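PDB 3VRH: putative uncharacterized protein PH0300 from Pyrococcus horikoshii, which catalyses the ATP-dependent 2-thiolation of 5-methyluridine at position 54 of tRNAs, a modification that stabilises them against heat in thermophiles. Local coordinates for residues Lys4-Glu9 / Tyr20-His25. Residues are numbered along the deposited sequence; the frame is centred on the assembly and turned at random.
Sequences KFCSRE and YLCEEH. With ZN (zinc ion), chain B.
The thiolate sulfurs of Cys-6 and Cys-22 are each gripped twice, and the zinc ion they share joins 4-9 to 20-25. Cys-6 SG lies 2.5 Å from the zinc and also accepts a hydrogen bond from Arg-8 N at 3.3 Å. Cys-22, at the N-cap position of helix 23-40, is likewise a zinc ligand, and its SG accepts from His-25 N at 3.4 Å, a nearly straight capping bond (166°). In both cysteines SG stands between the backbone N and the carbonyl carbon (chi1 74° in Cys-22), turned inward to the metal. These N-H groups would probably ease the negative charge on the sulfurs, as would the N-terminal end of helix 23-40 for Cys-22 SG. His-25 ND1 lies 2.2 Å from the zinc, and Cys-3 SG, from just before 4-9, completes the four ligands.

Phe-5 CB sits over the centre of one face of the His-25 imidazole in a CH-pi contact, 3.7 Å from the ring centroid, while Cys-6 SG meets the same ring at its edge. With its CG anti to the carbonyl carbon (chi1 -66°), the Phe-5 ring runs alongside Leu-21, and Leu-21 CD2 lies 3.7 Å from Phe-5 CD2, at the ring edge and near its plane. Lys-4 N donates to Tyr-20 O at 2.8 Å, tying the loop to strand 19-21. Farther along, Arg-8 CB packs against Cys-22 CB, and a water donates to Glu-9 O and weakly accepts from Glu-23 N. A CxxC loop, a two-stranded antiparallel hairpin and the first turn of helix 23-40 together build a Cys3His zinc site, the zinc finger of the N-terminal LIM domain of TtuA.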
loop_
_atom_site.group_PDB
_atom_site.type_symbol
_atom_site.label_atom_id
_atom_site.label_comp_id
_atom_site.label_asym_id
_atom_site.label_seq_id
_atom_site.Cartn_x
_atom_site.Cartn_y
_atom_site.Cartn_z
ATOM N N LYS A 4 13.487 -24.161 -22.902
ATOM C CA LYS A 4 14.689 -24.443 -22.138
ATOM C C LYS A 4 14.983 -25.951 -22.059
ATOM O O LYS A 4 16.143 -26.353 -21.933
ATOM C CB LYS A 4 14.564 -23.871 -20.726
ATOM C CG LYS A 4 15.827 -24.003 -19.888
ATOM C CD LYS A 4 15.652 -23.467 -18.466
ATOM C CE LYS A 4 16.678 -24.064 -17.498
ATOM N NZ LYS A 4 16.503 -23.554 -16.090
ATOM N N PHE A 5 13.935 -26.774 -22.121
ATOM C CA PHE A 5 14.077 -28.202 -21.831
ATOM C C PHE A 5 13.918 -29.131 -23.034
ATOM O O PHE A 5 14.108 -30.346 -22.915
ATOM C CB PHE A 5 13.114 -28.616 -20.717
ATOM C CG PHE A 5 13.430 -27.992 -19.398
ATOM C CD1 PHE A 5 14.483 -28.460 -18.632
ATOM C CD2 PHE A 5 12.679 -26.934 -18.919
ATOM C CE1 PHE A 5 14.782 -27.877 -17.401
ATOM C CE2 PHE A 5 12.970 -26.347 -17.701
ATOM C CZ PHE A 5 14.024 -26.814 -16.941
ATOM N N CYS A 6 13.568 -28.557 -24.177
ATOM C CA CYS A 6 13.474 -29.310 -25.417
ATOM C C CYS A 6 13.560 -28.381 -26.612
ATOM O O CYS A 6 13.888 -27.197 -26.481
ATOM C CB CYS A 6 12.193 -30.145 -25.478
ATOM S SG CYS A 6 10.662 -29.230 -25.825
ATOM N N SER A 7 13.252 -28.935 -27.775
ATOM C CA SER A 7 13.452 -28.261 -29.051
ATOM C C SER A 7 12.155 -27.624 -29.562
ATOM O O SER A 7 12.123 -27.025 -30.645
ATOM C CB SER A 7 14.043 -29.265 -30.060
ATOM O OG SER A 7 13.675 -28.976 -31.392
ATOM N N ARG A 8 11.089 -27.741 -28.770
ATOM C CA ARG A 8 9.790 -27.173 -29.140
ATOM C C ARG A 8 9.765 -25.648 -29.027
ATOM O O ARG A 8 10.560 -25.050 -28.290
ATOM C CB ARG A 8 8.658 -27.781 -28.301
ATOM C CG ARG A 8 8.387 -29.257 -28.596
ATOM C CD ARG A 8 7.248 -29.812 -27.755
ATOM N NE ARG A 8 7.111 -31.265 -27.907
ATOM C CZ ARG A 8 7.712 -32.163 -27.128
ATOM N NH1 ARG A 8 8.503 -31.763 -26.133
ATOM N NH2 ARG A 8 7.526 -33.467 -27.341
ATOM N N GLU A 9 8.853 -25.026 -29.771
ATOM C CA GLU A 9 8.706 -23.574 -29.742
ATOM C C GLU A 9 8.246 -23.088 -28.361
ATOM O O GLU A 9 7.415 -23.724 -27.701
ATOM C CB GLU A 9 7.731 -23.109 -30.826
ATOM C CG GLU A 9 7.815 -21.605 -31.110
ATOM C CD GLU A 9 7.022 -21.181 -32.344
ATOM O OE1 GLU A 9 6.089 -21.918 -32.741
ATOM O OE2 GLU A 9 7.338 -20.113 -32.921
ATOM N N TYR A 20 12.359 -19.779 -21.108
ATOM C CA TYR A 20 11.276 -19.961 -22.059
ATOM C C TYR A 20 10.833 -21.402 -21.942
ATOM O O TYR A 20 11.675 -22.297 -21.757
ATOM C CB TYR A 20 11.745 -19.656 -23.477
ATOM C CG TYR A 20 12.033 -18.190 -23.674
ATOM C CD1 TYR A 20 11.044 -17.327 -24.115
ATOM C CD2 TYR A 20 13.286 -17.664 -23.393
ATOM C CE1 TYR A 20 11.293 -15.983 -24.285
ATOM C CE2 TYR A 20 13.545 -16.316 -23.562
ATOM C CZ TYR A 20 12.542 -15.480 -24.007
ATOM O OH TYR A 20 12.788 -14.135 -24.181
ATOM N N LEU A 21 9.522 -21.627 -22.033
ATOM C CA LEU A 21 8.957 -22.969 -21.912
ATOM C C LEU A 21 7.910 -23.240 -22.986
ATOM O O LEU A 21 7.089 -22.376 -23.292
ATOM C CB LEU A 21 8.302 -23.149 -20.531
ATOM C CG LEU A 21 9.161 -23.079 -19.274
ATOM C CD1 LEU A 21 8.270 -23.257 -18.052
ATOM C CD2 LEU A 21 10.294 -24.125 -19.309
ATOM N N CYS A 22 7.929 -24.452 -23.533
ATOM C CA CYS A 22 6.884 -24.896 -24.434
ATOM C C CYS A 22 5.625 -25.185 -23.614
ATOM O O CYS A 22 5.659 -25.154 -22.374
ATOM C CB CYS A 22 7.320 -26.166 -25.169
ATOM S SG CYS A 22 7.299 -27.659 -24.151
ATOM N N GLU A 23 4.529 -25.471 -24.309
ATOM C CA GLU A 23 3.255 -25.755 -23.664
ATOM C C GLU A 23 3.351 -26.830 -22.593
ATOM O O GLU A 23 2.890 -26.634 -21.477
ATOM C CB GLU A 23 2.226 -26.186 -24.703
ATOM C CG GLU A 23 1.565 -25.053 -25.455
ATOM C CD GLU A 23 0.266 -25.501 -26.108
ATOM O OE1 GLU A 23 -0.128 -24.903 -27.137
ATOM O OE2 GLU A 23 -0.355 -26.460 -25.581
ATOM N N GLU A 24 3.950 -27.971 -22.934
ATOM C CA GLU A 24 3.942 -29.111 -22.020
ATOM C C GLU A 24 4.840 -28.885 -20.824
ATOM O O GLU A 24 4.498 -29.267 -19.704
ATOM C CB GLU A 24 4.320 -30.398 -22.747
ATOM C CG GLU A 24 3.218 -30.908 -23.665
ATOM C CD GLU A 24 1.921 -31.195 -22.915
ATOM O OE1 GLU A 24 1.985 -31.791 -21.812
ATOM O OE2 GLU A 24 0.842 -30.815 -23.421
ATOM N N HIS A 25 5.988 -28.253 -21.053
ATOM C CA HIS A 25 6.904 -27.951 -19.961
ATOM C C HIS A 25 6.400 -26.806 -19.098
ATOM O O HIS A 25 6.758 -26.719 -17.921
ATOM C CB HIS A 25 8.339 -27.695 -20.448
ATOM C CG HIS A 25 9.105 -28.952 -20.694
ATOM N ND1 HIS A 25 9.467 -29.359 -21.955
ATOM C CD2 HIS A 25 9.508 -29.933 -19.854
ATOM C CE1 HIS A 25 10.093 -30.519 -21.886
ATOM N NE2 HIS A 25 10.129 -30.893 -20.621
HETATM ZN ZN ZN B . 9.756 -28.086 -23.758
HETATM O O HOH W 1 4.803 -24.633 -27.524
#